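Local coordinates for protein nitrite reductase (Hyphomicrobium denitrificans, PDB 2DV6) that probably reduces nitrite to nitric oxide during denitrification, using bound copper ions and electrons delivered by a cytochrome c, at residues V205-K210 with T244-K249; R39-G44 with H51-T56; T348-F353 with I400-I405; E63-N68 with F100-S105. All coordinates share one frame; numbering follows the deposited sequence.

Contact 1: V205-K210 with T244-K249; sequences VELHLK and TVVTFK
Val205 lies over one face of the Phe248 ring, its CB 3.7 Å from Phe248 CZ and both methyls resting on the far rim. The ring reaches that place because CG sits between the backbone N and the carbonyl carbon (chi1 64°), which lays the phenyl alongside the valine. On the same side Leu207 CB meets Val246 CG1 at 3.8 Å and Leu209 CB packs on the methyl of Thr244. Behind these pairs run six backbone hydrogen bonds, among them Leu207 N to Val246 O at 2.8 Å, joining two antiparallel strands at the edge of this chain's own sheet in a cupredoxin-type beta sandwich of the multicopper oxidase family. On the other side Val245 CB stands over the His208 ring, 4.2 Å from its centroid and 17° off the normal. His208 NE2 gives a 2.7 Å, nearly straight bond, in the ring plane, to the anti side of Glu206 OE1; a second bond, from ND1 to Glu243, helps set the ring's rotation. A phenylalanine in place of His208 would probably leave Glu206 OE1 and Glu243 without their imidazole partner. Glu206 OE2 in turn binds the backbone N of Ala445 of a second subunit, and Thr247 OG1 bonds to Gly443 O of that subunit, a strand of which pairs with residues 246-248 and carries the sheet across the interface.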
loop_
_atom_site.group_PDB
_atom_site.type_symbol
_atom_site.label_atom_id
_atom_site.label_comp_id
_atom_site.label_asym_id
_atom_site.label_seq_id
_atom_site.Cartn_x
_atom_site.Cartn_y
_atom_site.Cartn_z
ATOM N N VAL A 205 13.253 -58.114 3.706
ATOM C CA VAL A 205 14.127 -57.051 3.293
ATOM C C VAL A 205 14.943 -56.635 4.479
ATOM O O VAL A 205 14.404 -56.410 5.568
ATOM C CB VAL A 205 13.344 -55.815 2.764
ATOM C CG1 VAL A 205 14.300 -54.634 2.528
ATOM C CG2 VAL A 205 12.566 -56.163 1.495
ATOM N N GLU A 206 16.249 -56.536 4.273
ATOM C CA GLU A 206 17.091 -56.032 5.319
ATOM C C GLU A 206 17.608 -54.699 4.825
ATOM O O GLU A 206 18.442 -54.636 3.934
ATOM C CB GLU A 206 18.233 -56.996 5.624
ATOM C CG GLU A 206 19.124 -56.530 6.752
ATOM C CD GLU A 206 20.326 -57.466 6.969
ATOM O OE1 GLU A 206 21.469 -57.033 6.708
ATOM O OE2 GLU A 206 20.115 -58.631 7.387
ATOM N N LEU A 207 17.089 -53.628 5.403
ATOM C CA LEU A 207 17.424 -52.290 4.937
ATOM C C LEU A 207 18.557 -51.679 5.750
ATOM O O LEU A 207 18.476 -51.592 6.968
ATOM C CB LEU A 207 16.178 -51.392 5.000
ATOM C CG LEU A 207 16.600 -49.991 4.539
ATOM C CD1 LEU A 207 16.330 -49.802 3.057
ATOM C CD2 LEU A 207 15.969 -48.963 5.363
ATOM N N HIS A 208 19.613 -51.231 5.079
ATOM C CA HIS A 208 20.612 -50.397 5.736
ATOM C C HIS A 208 20.502 -48.977 5.229
ATOM O O HIS A 208 20.823 -48.682 4.065
ATOM C CB HIS A 208 22.038 -50.943 5.532
ATOM C CG HIS A 208 22.219 -52.329 6.070
ATOM N ND1 HIS A 208 23.048 -52.611 7.132
ATOM C CD2 HIS A 208 21.641 -53.500 5.720
ATOM C CE1 HIS A 208 22.986 -53.903 7.405
ATOM N NE2 HIS A 208 22.143 -54.467 6.561
ATOM N N LEU A 209 20.063 -48.106 6.122
ATOM C CA LEU A 209 19.919 -46.690 5.813
ATOM C C LEU A 209 21.036 -45.886 6.434
ATOM O O LEU A 209 21.125 -45.806 7.674
ATOM C CB LEU A 209 18.555 -46.146 6.289
ATOM C CG LEU A 209 18.168 -44.729 5.739
ATOM C CD1 LEU A 209 16.729 -44.419 6.064
ATOM C CD2 LEU A 209 18.992 -43.649 6.355
ATOM N N LYS A 210 21.864 -45.271 5.589
ATOM C CA LYS A 210 22.924 -44.366 6.057
ATOM C C LYS A 210 22.573 -42.892 5.803
ATOM O O LYS A 210 22.131 -42.532 4.707
ATOM C CB LYS A 210 24.255 -44.693 5.379
ATOM C CG LYS A 210 24.819 -46.097 5.725
ATOM C CD LYS A 210 26.307 -46.218 5.309
ATOM C CE LYS A 210 26.912 -47.578 5.669
ATOM N NZ LYS A 210 26.330 -48.683 4.821
ATOM N N THR A 244 21.054 -46.964 10.391
ATOM C CA THR A 244 19.939 -47.516 11.055
ATOM C C THR A 244 19.692 -48.775 10.216
ATOM O O THR A 244 19.929 -48.778 9.005
ATOM C CB THR A 244 18.853 -46.417 10.981
ATOM O OG1 THR A 244 18.410 -45.987 12.298
ATOM C CG2 THR A 244 17.796 -46.681 9.987
ATOM N N VAL A 245 19.307 -49.865 10.855
ATOM C CA VAL A 245 18.970 -51.064 10.109
ATOM C C VAL A 245 17.675 -51.660 10.589
ATOM O O VAL A 245 17.346 -51.614 11.776
ATOM C CB VAL A 245 20.197 -52.091 9.869
ATOM C CG1 VAL A 245 21.488 -51.669 10.552
ATOM C CG2 VAL A 245 19.822 -53.576 10.044
ATOM N N VAL A 246 16.888 -52.128 9.626
ATOM C CA VAL A 246 15.557 -52.603 9.925
ATOM C C VAL A 246 15.300 -53.783 8.995
ATOM O O VAL A 246 15.696 -53.735 7.835
ATOM C CB VAL A 246 14.463 -51.471 9.762
ATOM C CG1 VAL A 246 14.337 -50.988 8.291
ATOM C CG2 VAL A 246 13.143 -51.975 10.208
ATOM N N THR A 247 14.681 -54.842 9.512
ATOM C CA THR A 247 14.303 -55.975 8.671
ATOM C C THR A 247 12.792 -56.031 8.625
ATOM O O THR A 247 12.147 -55.848 9.651
ATOM C CB THR A 247 14.879 -57.312 9.254
ATOM O OG1 THR A 247 16.302 -57.223 9.266
ATOM C CG2 THR A 247 14.459 -58.538 8.431
ATOM N N PHE A 248 12.214 -56.280 7.461
ATOM C CA PHE A 248 10.762 -56.365 7.389
ATOM C C PHE A 248 10.343 -57.362 6.344
ATOM O O PHE A 248 11.060 -57.575 5.376
ATOM C CB PHE A 248 10.085 -54.975 7.174
ATOM C CG PHE A 248 10.416 -54.305 5.861
ATOM C CD1 PHE A 248 9.693 -54.606 4.703
ATOM C CD2 PHE A 248 11.414 -53.353 5.791
ATOM C CE1 PHE A 248 9.991 -53.977 3.480
ATOM C CE2 PHE A 248 11.714 -52.706 4.572
ATOM C CZ PHE A 248 11.018 -53.046 3.419
ATOM N N LYS A 249 9.204 -58.000 6.562
ATOM C CA LYS A 249 8.626 -58.896 5.556
ATOM C C LYS A 249 7.752 -58.151 4.534
ATOM O O LYS A 249 7.000 -57.222 4.889
ATOM C CB LYS A 249 7.817 -60.030 6.217
ATOM C CG LYS A 249 8.698 -61.095 6.895
ATOM C CD LYS A 249 7.911 -62.372 7.229
ATOM C CE LYS A 249 7.965 -63.434 6.064
ATOM N NZ LYS A 249 9.133 -64.437 6.166
#

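Contact 2: R39-G44 with H51-T56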
loop_
_atom_site.group_PDB
_atom_site.type_symbol
_atom_site.label_atom_id
_atom_site.label_comp_id
_atom_site.label_asym_id
_atom_site.label_seq_id
_atom_site.Cartn_x
_atom_site.Cartn_y
_atom_site.Cartn_z
ATOM N N ARG A 39 8.931 5.236 -21.598
ATOM C CA ARG A 39 8.114 4.877 -22.781
ATOM C C ARG A 39 7.141 3.774 -22.398
ATOM O O ARG A 39 7.312 3.107 -21.380
ATOM C CB ARG A 39 9.008 4.323 -23.912
ATOM C CG ARG A 39 10.013 5.306 -24.511
ATOM C CD ARG A 39 11.320 4.589 -24.837
ATOM N NE ARG A 39 11.159 3.736 -25.999
ATOM C CZ ARG A 39 11.756 2.559 -26.188
ATOM N NH1 ARG A 39 12.580 2.040 -25.270
ATOM N NH2 ARG A 39 11.504 1.888 -27.313
ATOM N N MET A 40 6.161 3.553 -23.261
ATOM C CA MET A 40 5.280 2.394 -23.204
ATOM C C MET A 40 5.979 1.263 -23.919
ATOM O O MET A 40 6.340 1.393 -25.088
ATOM C CB MET A 40 3.955 2.713 -23.893
ATOM C CG MET A 40 2.841 1.691 -23.633
ATOM S SD MET A 40 1.304 2.263 -24.430
ATOM C CE MET A 40 0.514 2.824 -22.941
ATOM N N VAL A 41 6.176 0.153 -23.221
ATOM C CA VAL A 41 7.078 -0.912 -23.674
ATOM C C VAL A 41 6.551 -2.279 -23.254
ATOM O O VAL A 41 5.534 -2.354 -22.561
ATOM C CB VAL A 41 8.490 -0.744 -23.078
ATOM C CG1 VAL A 41 9.093 0.621 -23.492
ATOM C CG2 VAL A 41 8.458 -0.912 -21.529
ATOM N N TYR A 42 7.221 -3.342 -23.697
ATOM C CA TYR A 42 7.028 -4.676 -23.122
ATOM C C TYR A 42 8.152 -4.904 -22.131
ATOM O O TYR A 42 9.268 -4.404 -22.339
ATOM C CB TYR A 42 7.174 -5.772 -24.183
ATOM C CG TYR A 42 6.175 -5.734 -25.313
ATOM C CD1 TYR A 42 6.514 -5.129 -26.526
ATOM C CD2 TYR A 42 4.898 -6.305 -25.177
ATOM C CE1 TYR A 42 5.605 -5.098 -27.612
ATOM C CE2 TYR A 42 3.963 -6.269 -26.269
ATOM C CZ TYR A 42 4.347 -5.669 -27.485
ATOM O OH TYR A 42 3.480 -5.633 -28.574
ATOM N N ILE A 43 7.887 -5.701 -21.097
ATOM C CA ILE A 43 8.928 -6.027 -20.125
ATOM C C ILE A 43 8.954 -7.527 -19.995
ATOM O O ILE A 43 7.883 -8.158 -19.871
ATOM C CB ILE A 43 8.656 -5.351 -18.773
ATOM C CG1 ILE A 43 8.530 -3.847 -19.005
ATOM C CG2 ILE A 43 9.779 -5.656 -17.763
ATOM C CD1 ILE A 43 7.662 -3.111 -18.032
ATOM N N GLY A 44 10.149 -8.106 -20.033
ATOM C CA GLY A 44 10.266 -9.557 -19.906
ATOM C C GLY A 44 9.967 -10.019 -18.483
ATOM O O GLY A 44 10.233 -9.294 -17.520
ATOM N N HIS A 51 12.791 -8.739 -16.392
ATOM C CA HIS A 51 12.856 -7.274 -16.206
ATOM C C HIS A 51 13.539 -6.490 -17.325
ATOM O O HIS A 51 13.851 -5.288 -17.162
ATOM C CB HIS A 51 13.466 -6.872 -14.835
ATOM C CG HIS A 51 12.572 -7.183 -13.681
ATOM N ND1 HIS A 51 11.556 -6.338 -13.282
ATOM C CD2 HIS A 51 12.490 -8.279 -12.885
ATOM C CE1 HIS A 51 10.895 -6.893 -12.278
ATOM N NE2 HIS A 51 11.448 -8.064 -12.013
ATOM N N LYS A 52 13.768 -7.139 -18.458
ATOM C CA LYS A 52 14.368 -6.452 -19.582
ATOM C C LYS A 52 13.289 -5.746 -20.424
ATOM O O LYS A 52 12.231 -6.313 -20.683
ATOM C CB LYS A 52 15.215 -7.425 -20.412
ATOM C CG LYS A 52 16.409 -8.002 -19.644
ATOM C CD LYS A 52 17.388 -8.591 -20.623
ATOM C CE LYS A 52 18.596 -9.139 -19.908
ATOM N NZ LYS A 52 18.922 -10.459 -20.524
ATOM N N ILE A 53 13.554 -4.492 -20.796
ATOM C CA ILE A 53 12.631 -3.675 -21.616
ATOM C C ILE A 53 12.740 -4.163 -23.059
ATOM O O ILE A 53 13.849 -4.336 -23.562
ATOM C CB ILE A 53 13.000 -2.158 -21.574
ATOM C CG1 ILE A 53 12.926 -1.558 -20.152
ATOM C CG2 ILE A 53 12.168 -1.321 -22.569
ATOM C CD1 ILE A 53 12.006 -2.187 -19.167
ATOM N N ASN A 54 11.602 -4.431 -23.697
ATOM C CA ASN A 54 11.563 -4.882 -25.097
ATOM C C ASN A 54 12.609 -5.964 -25.404
ATOM O O ASN A 54 13.441 -5.775 -26.296
ATOM C CB ASN A 54 11.741 -3.677 -26.043
ATOM C CG ASN A 54 10.571 -2.691 -25.965
ATOM O OD1 ASN A 54 10.762 -1.466 -26.084
ATOM N ND2 ASN A 54 9.352 -3.216 -25.766
ATOM N N PRO A 55 12.603 -7.074 -24.630
ATOM C CA PRO A 55 13.697 -8.045 -24.770
ATOM C C PRO A 55 13.769 -8.738 -26.141
ATOM O O PRO A 55 12.736 -9.015 -26.811
ATOM C CB PRO A 55 13.401 -9.083 -23.676
ATOM C CG PRO A 55 11.975 -8.946 -23.377
ATOM C CD PRO A 55 11.651 -7.473 -23.572
ATOM N N THR A 56 15.002 -9.001 -26.548
ATOM C CA THR A 56 15.255 -9.853 -27.691
ATOM C C THR A 56 14.947 -11.278 -27.264
ATOM O O THR A 56 15.449 -11.764 -26.239
ATOM C CB THR A 56 16.679 -9.685 -28.212
ATOM O OG1 THR A 56 16.868 -8.300 -28.547
ATOM C CG2 THR A 56 16.905 -10.555 -29.490
#
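A strand and the loop returning beside it are joined here by a single backbone bridge, Ile43 with Ile53, next to the copper site of the N-terminal cupredoxin domain. Three backbone hydrogen bonds close the contact: Asn54 N to Tyr42 O at 2.7 Å, Gly44 N to Lys52 O at 2.8 Å, and His51 N to Gly44 O, the last approaching from above the carbonyl plane. Between them Ile43 and Ile53 lie side by side, CG1 to CD1 3.9 Å, while the Ile53 and Val41 side chains cross obliquely, CG2 to CG1 3.8 Å. Pro55 lies against the backbone of Gly44, its CG 3.9 Å from Gly44 CA; a beta carbon there would come close to the proline ring. From this strand the Tyr42 ring reaches Cys114 and Met124, ligands of the copper, and its hydroxyl is bonded to Asp78 O. The contact thus rests largely on main-chain hydrogen bonds and apolar branches, next to the tyrosine that touches the copper ligands.

Contact 3: T348-F353 with I400-I405; sequences TVRIFF and IVDFKI. With K (potassium ion), chain J.
Strands 348-353 and 400-404 run antiparallel, 4.5 Å apart at closest approach, and four backbone hydrogen bonds join Val349 with Phe403 and Ile351 with Val401. On the side of those pairs Val349 CG1 sits over one face of the Phe403 ring, 4.2 Å from its centroid, and Ile351 CD1 meets the ring at its edge. Val349 CG2 turns instead to Ile405 CD1, 3.7 Å away. On the opposite side Arg350 and Asp402 lie alongside, their guanidinium and carboxylate planes 47° apart. The salt bridge from Arg350 NH2 to Asp402 OD1 is long, at 3.4 Å, and weak as a hydrogen bond; Arg350 NH1 has a salt bridge with Glu291, and NH2 also bonds to Pro286 O. With Arg350 CG anti to the backbone N (chi1 160°), that carbon lies over a face of the Phe352 ring, near its rim; bends at chi2 and chi3 then turn the guanidinium. Ile400 runs beside that ring, its CG1 3.6 Å from Phe352 CD2. At the strand's end Lys404 O, not the lysine amine, binds the potassium ion at 2.4 Å; three waters and the carboxylates of Glu369 and Asp406 also bind it. Within the six-stranded sheet of this cupredoxin-type domain, strand 290-299 hydrogen-bonds to the other edge of 348-353, strand 371-374 flanks 397-404, and Phe353 and Val401 pack on Phe364 of strand 362-367 in the facing sheet.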
loop_
_atom_site.group_PDB
_atom_site.type_symbol
_atom_site.label_atom_id
_atom_site.label_comp_id
_atom_site.label_asym_id
_atom_site.label_seq_id
_atom_site.Cartn_x
_atom_site.Cartn_y
_atom_site.Cartn_z
ATOM N N THR A 348 6.047 -53.989 -26.506
ATOM C CA THR A 348 5.156 -53.794 -25.398
ATOM C C THR A 348 6.012 -53.190 -24.289
ATOM O O THR A 348 7.081 -53.725 -23.942
ATOM C CB THR A 348 4.474 -55.107 -24.963
ATOM O OG1 THR A 348 3.576 -55.513 -25.999
ATOM C CG2 THR A 348 3.635 -54.898 -23.704
ATOM N N VAL A 349 5.517 -52.079 -23.755
ATOM C CA VAL A 349 6.224 -51.238 -22.816
ATOM C C VAL A 349 5.434 -51.119 -21.495
ATOM O O VAL A 349 4.207 -51.163 -21.472
ATOM C CB VAL A 349 6.481 -49.883 -23.497
ATOM C CG1 VAL A 349 6.354 -48.746 -22.584
ATOM C CG2 VAL A 349 7.828 -49.905 -24.241
ATOM N N ARG A 350 6.152 -50.997 -20.393
ATOM C CA ARG A 350 5.519 -50.870 -19.083
ATOM C C ARG A 350 6.122 -49.637 -18.417
ATOM O O ARG A 350 7.326 -49.472 -18.430
ATOM C CB ARG A 350 5.796 -52.119 -18.248
ATOM C CG ARG A 350 5.617 -51.943 -16.723
ATOM C CD ARG A 350 4.887 -53.134 -16.230
ATOM N NE ARG A 350 5.789 -54.234 -16.176
ATOM C CZ ARG A 350 5.496 -55.489 -16.467
ATOM N NH1 ARG A 350 6.473 -56.351 -16.324
ATOM N NH2 ARG A 350 4.269 -55.874 -16.859
ATOM N N ILE A 351 5.283 -48.767 -17.871
ATOM C CA ILE A 351 5.777 -47.636 -17.055
ATOM C C ILE A 351 5.284 -47.876 -15.622
ATOM O O ILE A 351 4.079 -48.073 -15.392
ATOM C CB ILE A 351 5.305 -46.268 -17.591
ATOM C CG1 ILE A 351 5.762 -46.051 -19.044
ATOM C CG2 ILE A 351 5.790 -45.078 -16.669
ATOM C CD1 ILE A 351 5.157 -44.795 -19.718
ATOM N N PHE A 352 6.212 -47.906 -14.679
ATOM C CA PHE A 352 5.864 -47.877 -13.248
ATOM C C PHE A 352 5.799 -46.395 -12.913
ATOM O O PHE A 352 6.825 -45.699 -12.994
ATOM C CB PHE A 352 6.941 -48.545 -12.388
ATOM C CG PHE A 352 7.114 -50.031 -12.651
ATOM C CD1 PHE A 352 8.148 -50.491 -13.484
ATOM C CD2 PHE A 352 6.263 -50.971 -12.042
ATOM C CE1 PHE A 352 8.343 -51.881 -13.700
ATOM C CE2 PHE A 352 6.454 -52.363 -12.250
ATOM C CZ PHE A 352 7.461 -52.807 -13.090
ATOM N N PHE A 353 4.589 -45.911 -12.627
ATOM C CA PHE A 353 4.381 -44.475 -12.422
ATOM C C PHE A 353 3.937 -44.183 -10.972
ATOM O O PHE A 353 2.954 -44.742 -10.528
ATOM C CB PHE A 353 3.361 -43.907 -13.416
ATOM C CG PHE A 353 3.085 -42.443 -13.178
ATOM C CD1 PHE A 353 4.056 -41.483 -13.468
ATOM C CD2 PHE A 353 1.906 -42.033 -12.575
ATOM C CE1 PHE A 353 3.819 -40.138 -13.208
ATOM C CE2 PHE A 353 1.668 -40.678 -12.316
ATOM C CZ PHE A 353 2.608 -39.746 -12.623
ATOM N N ILE A 400 0.810 -49.137 -12.579
ATOM C CA ILE A 400 1.532 -49.768 -13.647
ATOM C C ILE A 400 0.655 -49.596 -14.879
ATOM O O ILE A 400 -0.567 -49.843 -14.831
ATOM C CB ILE A 400 1.733 -51.268 -13.333
ATOM C CG1 ILE A 400 2.684 -51.426 -12.144
ATOM C CG2 ILE A 400 2.307 -52.013 -14.574
ATOM C CD1 ILE A 400 2.736 -52.852 -11.548
ATOM N N VAL A 401 1.249 -49.099 -15.955
ATOM C CA VAL A 401 0.550 -49.070 -17.249
ATOM C C VAL A 401 1.401 -49.844 -18.250
ATOM O O VAL A 401 2.642 -49.747 -18.205
ATOM C CB VAL A 401 0.210 -47.624 -17.715
ATOM C CG1 VAL A 401 -0.726 -46.917 -16.676
ATOM C CG2 VAL A 401 1.465 -46.804 -17.967
ATOM N N ASP A 402 0.752 -50.653 -19.087
ATOM C CA ASP A 402 1.420 -51.429 -20.159
ATOM C C ASP A 402 0.720 -51.029 -21.446
ATOM O O ASP A 402 -0.500 -50.879 -21.454
ATOM C CB ASP A 402 1.208 -52.959 -20.032
ATOM C CG ASP A 402 1.866 -53.575 -18.792
ATOM O OD1 ASP A 402 1.531 -54.747 -18.457
ATOM O OD2 ASP A 402 2.697 -52.900 -18.129
ATOM N N PHE A 403 1.480 -50.912 -22.535
ATOM C CA PHE A 403 0.902 -50.727 -23.847
ATOM C C PHE A 403 1.881 -51.149 -24.936
ATOM O O PHE A 403 3.098 -50.987 -24.814
ATOM C CB PHE A 403 0.480 -49.279 -24.070
ATOM C CG PHE A 403 1.529 -48.281 -23.719
ATOM C CD1 PHE A 403 2.240 -47.630 -24.716
ATOM C CD2 PHE A 403 1.790 -47.955 -22.370
ATOM C CE1 PHE A 403 3.192 -46.685 -24.409
ATOM C CE2 PHE A 403 2.733 -47.013 -22.041
ATOM C CZ PHE A 403 3.440 -46.364 -23.067
ATOM N N LYS A 404 1.318 -51.702 -25.999
ATOM C CA LYS A 404 2.077 -51.995 -27.196
ATOM C C LYS A 404 2.213 -50.727 -28.022
ATOM O O LYS A 404 1.234 -50.019 -28.264
ATOM C CB LYS A 404 1.402 -53.114 -28.011
ATOM C CG LYS A 404 2.131 -53.360 -29.324
ATOM C CD LYS A 404 1.632 -54.582 -30.032
ATOM C CE LYS A 404 2.197 -54.617 -31.462
ATOM N NZ LYS A 404 2.307 -56.027 -31.928
ATOM N N ILE A 405 3.436 -50.429 -28.432
ATOM C CA ILE A 405 3.686 -49.312 -29.324
ATOM C C ILE A 405 3.544 -49.718 -30.802
ATOM O O ILE A 405 4.445 -50.312 -31.366
ATOM C CB ILE A 405 5.065 -48.709 -29.034
ATOM C CG1 ILE A 405 5.117 -48.230 -27.573
ATOM C CG2 ILE A 405 5.370 -47.558 -29.996
ATOM C CD1 ILE A 405 6.523 -47.959 -27.095
HETATM K K K J . -0.857 -48.980 -28.703
HETATM O O HOH W 1 -2.949 -47.829 -29.384
HETATM O O HOH W 2 -2.070 -49.272 -26.658
HETATM O O HOH W 3 -1.740 -51.079 -29.100
#

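Contact 4: E63-N68 with F100-S105; sequences ETVQVN and FSFVAS
Phe100, Val65 and Val67 have the most surface buried here, and with Phe102 they form two valine-phenylalanine pairs on one side of an antiparallel strand pair. Val65 CB stands over one face of the Phe102 ring, 3.9 Å from its centroid, with CG1 reaching CE1. Val67 CB approaches the Phe100 ring obliquely, 3.5 Å from CE1. Both phenyls are brought alongside their valines by a CG set between backbone N and carbonyl carbon, with chi1 74° at Phe100 and 65° at Phe102. An alanine at Phe102 lacks the ring and is likely to leave a gap beside Val65, with Tyr84 and Ile128 deprived of their packing partner. Five backbone hydrogen bonds hold the register, from Phe100 N to Val67 O at one end to Ala104 N to Glu63 O, 2.8 Å, at the other, where Ala104 centres an inverse gamma turn. Ser101, on the opposite side, is hydrogen-bonded through OG to Pro263 O of a fourth subunit. One side of the pair is thus apolar, while the reverse side meets the fourth subunit partly through polar groups such as Ser101.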
loop_
_atom_site.group_PDB
_atom_site.type_symbol
_atom_site.label_atom_id
_atom_site.label_comp_id
_atom_site.label_asym_id
_atom_site.label_seq_id
_atom_site.Cartn_x
_atom_site.Cartn_y
_atom_site.Cartn_z
ATOM N N GLU A 63 12.148 -24.403 -33.701
ATOM C CA GLU A 63 11.479 -24.364 -32.385
ATOM C C GLU A 63 10.044 -23.828 -32.487
ATOM O O GLU A 63 9.737 -22.963 -33.298
ATOM C CB GLU A 63 12.289 -23.553 -31.357
ATOM C CG GLU A 63 13.591 -24.245 -30.887
ATOM C CD GLU A 63 14.356 -23.441 -29.867
ATOM O OE1 GLU A 63 14.183 -22.205 -29.863
ATOM O OE2 GLU A 63 15.138 -24.020 -29.058
ATOM N N THR A 64 9.162 -24.392 -31.668
ATOM C CA THR A 64 7.843 -23.823 -31.466
ATOM C C THR A 64 7.996 -22.757 -30.375
ATOM O O THR A 64 8.491 -23.050 -29.286
ATOM C CB THR A 64 6.843 -24.884 -31.035
ATOM O OG1 THR A 64 6.709 -25.836 -32.087
ATOM C CG2 THR A 64 5.490 -24.253 -30.789
ATOM N N VAL A 65 7.611 -21.521 -30.698
ATOM C CA VAL A 65 7.865 -20.390 -29.822
ATOM C C VAL A 65 6.516 -20.007 -29.284
ATOM O O VAL A 65 5.582 -19.767 -30.062
ATOM C CB VAL A 65 8.483 -19.197 -30.608
ATOM C CG1 VAL A 65 8.571 -17.916 -29.745
ATOM C CG2 VAL A 65 9.895 -19.598 -31.195
ATOM N N GLN A 66 6.404 -19.951 -27.964
ATOM C CA GLN A 66 5.145 -19.546 -27.319
ATOM C C GLN A 66 5.389 -18.199 -26.653
ATOM O O GLN A 66 6.398 -18.008 -25.970
ATOM C CB GLN A 66 4.660 -20.587 -26.289
ATOM C CG GLN A 66 3.386 -20.166 -25.513
ATOM C CD GLN A 66 2.983 -21.179 -24.473
ATOM O OE1 GLN A 66 3.031 -22.368 -24.729
ATOM N NE2 GLN A 66 2.570 -20.717 -23.292
ATOM N N VAL A 67 4.477 -17.265 -26.883
ATOM C CA VAL A 67 4.568 -15.955 -26.253
ATOM C C VAL A 67 3.332 -15.704 -25.395
ATOM O O VAL A 67 2.224 -15.860 -25.867
ATOM C CB VAL A 67 4.751 -14.834 -27.309
ATOM C CG1 VAL A 67 4.755 -13.443 -26.643
ATOM C CG2 VAL A 67 6.102 -15.057 -28.071
ATOM N N ASN A 68 3.546 -15.336 -24.123
ATOM C CA ASN A 68 2.453 -15.049 -23.194
ATOM C C ASN A 68 2.418 -13.536 -22.958
ATOM O O ASN A 68 3.340 -12.975 -22.394
ATOM C CB ASN A 68 2.681 -15.705 -21.834
ATOM C CG ASN A 68 2.858 -17.206 -21.901
ATOM O OD1 ASN A 68 2.253 -17.914 -22.739
ATOM N ND2 ASN A 68 3.656 -17.720 -20.955
ATOM N N PHE A 100 0.022 -17.207 -27.463
ATOM C CA PHE A 100 0.056 -17.688 -28.867
ATOM C C PHE A 100 1.409 -18.299 -29.157
ATOM O O PHE A 100 2.324 -18.163 -28.354
ATOM C CB PHE A 100 -0.272 -16.568 -29.891
ATOM C CG PHE A 100 0.849 -15.543 -30.092
ATOM C CD1 PHE A 100 1.126 -14.584 -29.123
ATOM C CD2 PHE A 100 1.604 -15.526 -31.275
ATOM C CE1 PHE A 100 2.156 -13.618 -29.322
ATOM C CE2 PHE A 100 2.606 -14.607 -31.469
ATOM C CZ PHE A 100 2.896 -13.640 -30.470
ATOM N N SER A 101 1.531 -18.959 -30.303
ATOM C CA SER A 101 2.742 -19.666 -30.675
ATOM C C SER A 101 2.951 -19.623 -32.174
ATOM O O SER A 101 2.021 -19.320 -32.949
ATOM C CB SER A 101 2.686 -21.116 -30.208
ATOM O OG SER A 101 1.582 -21.792 -30.804
ATOM N N PHE A 102 4.182 -19.899 -32.581
ATOM C CA PHE A 102 4.505 -20.071 -34.001
ATOM C C PHE A 102 5.742 -20.946 -34.107
ATOM O O PHE A 102 6.512 -21.026 -33.166
ATOM C CB PHE A 102 4.725 -18.712 -34.683
ATOM C CG PHE A 102 5.921 -17.955 -34.154
ATOM C CD1 PHE A 102 5.792 -17.109 -33.064
ATOM C CD2 PHE A 102 7.167 -18.084 -34.761
ATOM C CE1 PHE A 102 6.880 -16.414 -32.563
ATOM C CE2 PHE A 102 8.267 -17.403 -34.271
ATOM C CZ PHE A 102 8.127 -16.561 -33.169
ATOM N N VAL A 103 5.919 -21.625 -35.237
ATOM C CA VAL A 103 7.134 -22.400 -35.468
ATOM C C VAL A 103 8.130 -21.446 -36.110
ATOM O O VAL A 103 7.809 -20.789 -37.115
ATOM C CB VAL A 103 6.900 -23.649 -36.367
ATOM C CG1 VAL A 103 8.238 -24.389 -36.587
ATOM C CG2 VAL A 103 5.896 -24.611 -35.713
ATOM N N ALA A 104 9.309 -21.331 -35.501
ATOM C CA ALA A 104 10.342 -20.436 -35.989
ATOM C C ALA A 104 11.077 -21.123 -37.149
ATOM O O ALA A 104 12.209 -21.574 -37.005
ATOM C CB ALA A 104 11.302 -20.055 -34.852
ATOM N N SER A 105 10.395 -21.205 -38.287
ATOM C CA SER A 105 10.902 -21.925 -39.460
ATOM C C SER A 105 11.976 -21.184 -40.285
ATOM O O SER A 105 12.687 -21.840 -41.050
ATOM C CB SER A 105 9.747 -22.358 -40.366
ATOM O OG SER A 105 8.994 -21.229 -40.766
#

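In the fold
From the N terminus, contact 2 comes first, closing a short loop with six residues between its segments. Contact 4 then closes a loop of 31 residues; both contacts reach the same four-stranded sheet, contact 2 at outermost strand 39-45 and contact 4 at the far edge, where 97-103 pairs with 64-70, with centres about 18 Å apart. Contact 1 closes a 33-residue excursion in the next cupredoxin unit, and contact 3 spans 46 residues, half of them strand, in the last sandwich. All four follow in series, so none nests in or crosses another. Contacts 1 and 2 lie on opposite sides of the chain's centre, about 57 Å apart between centres; contact 3 is about 30 Å from contact 1, again between centres.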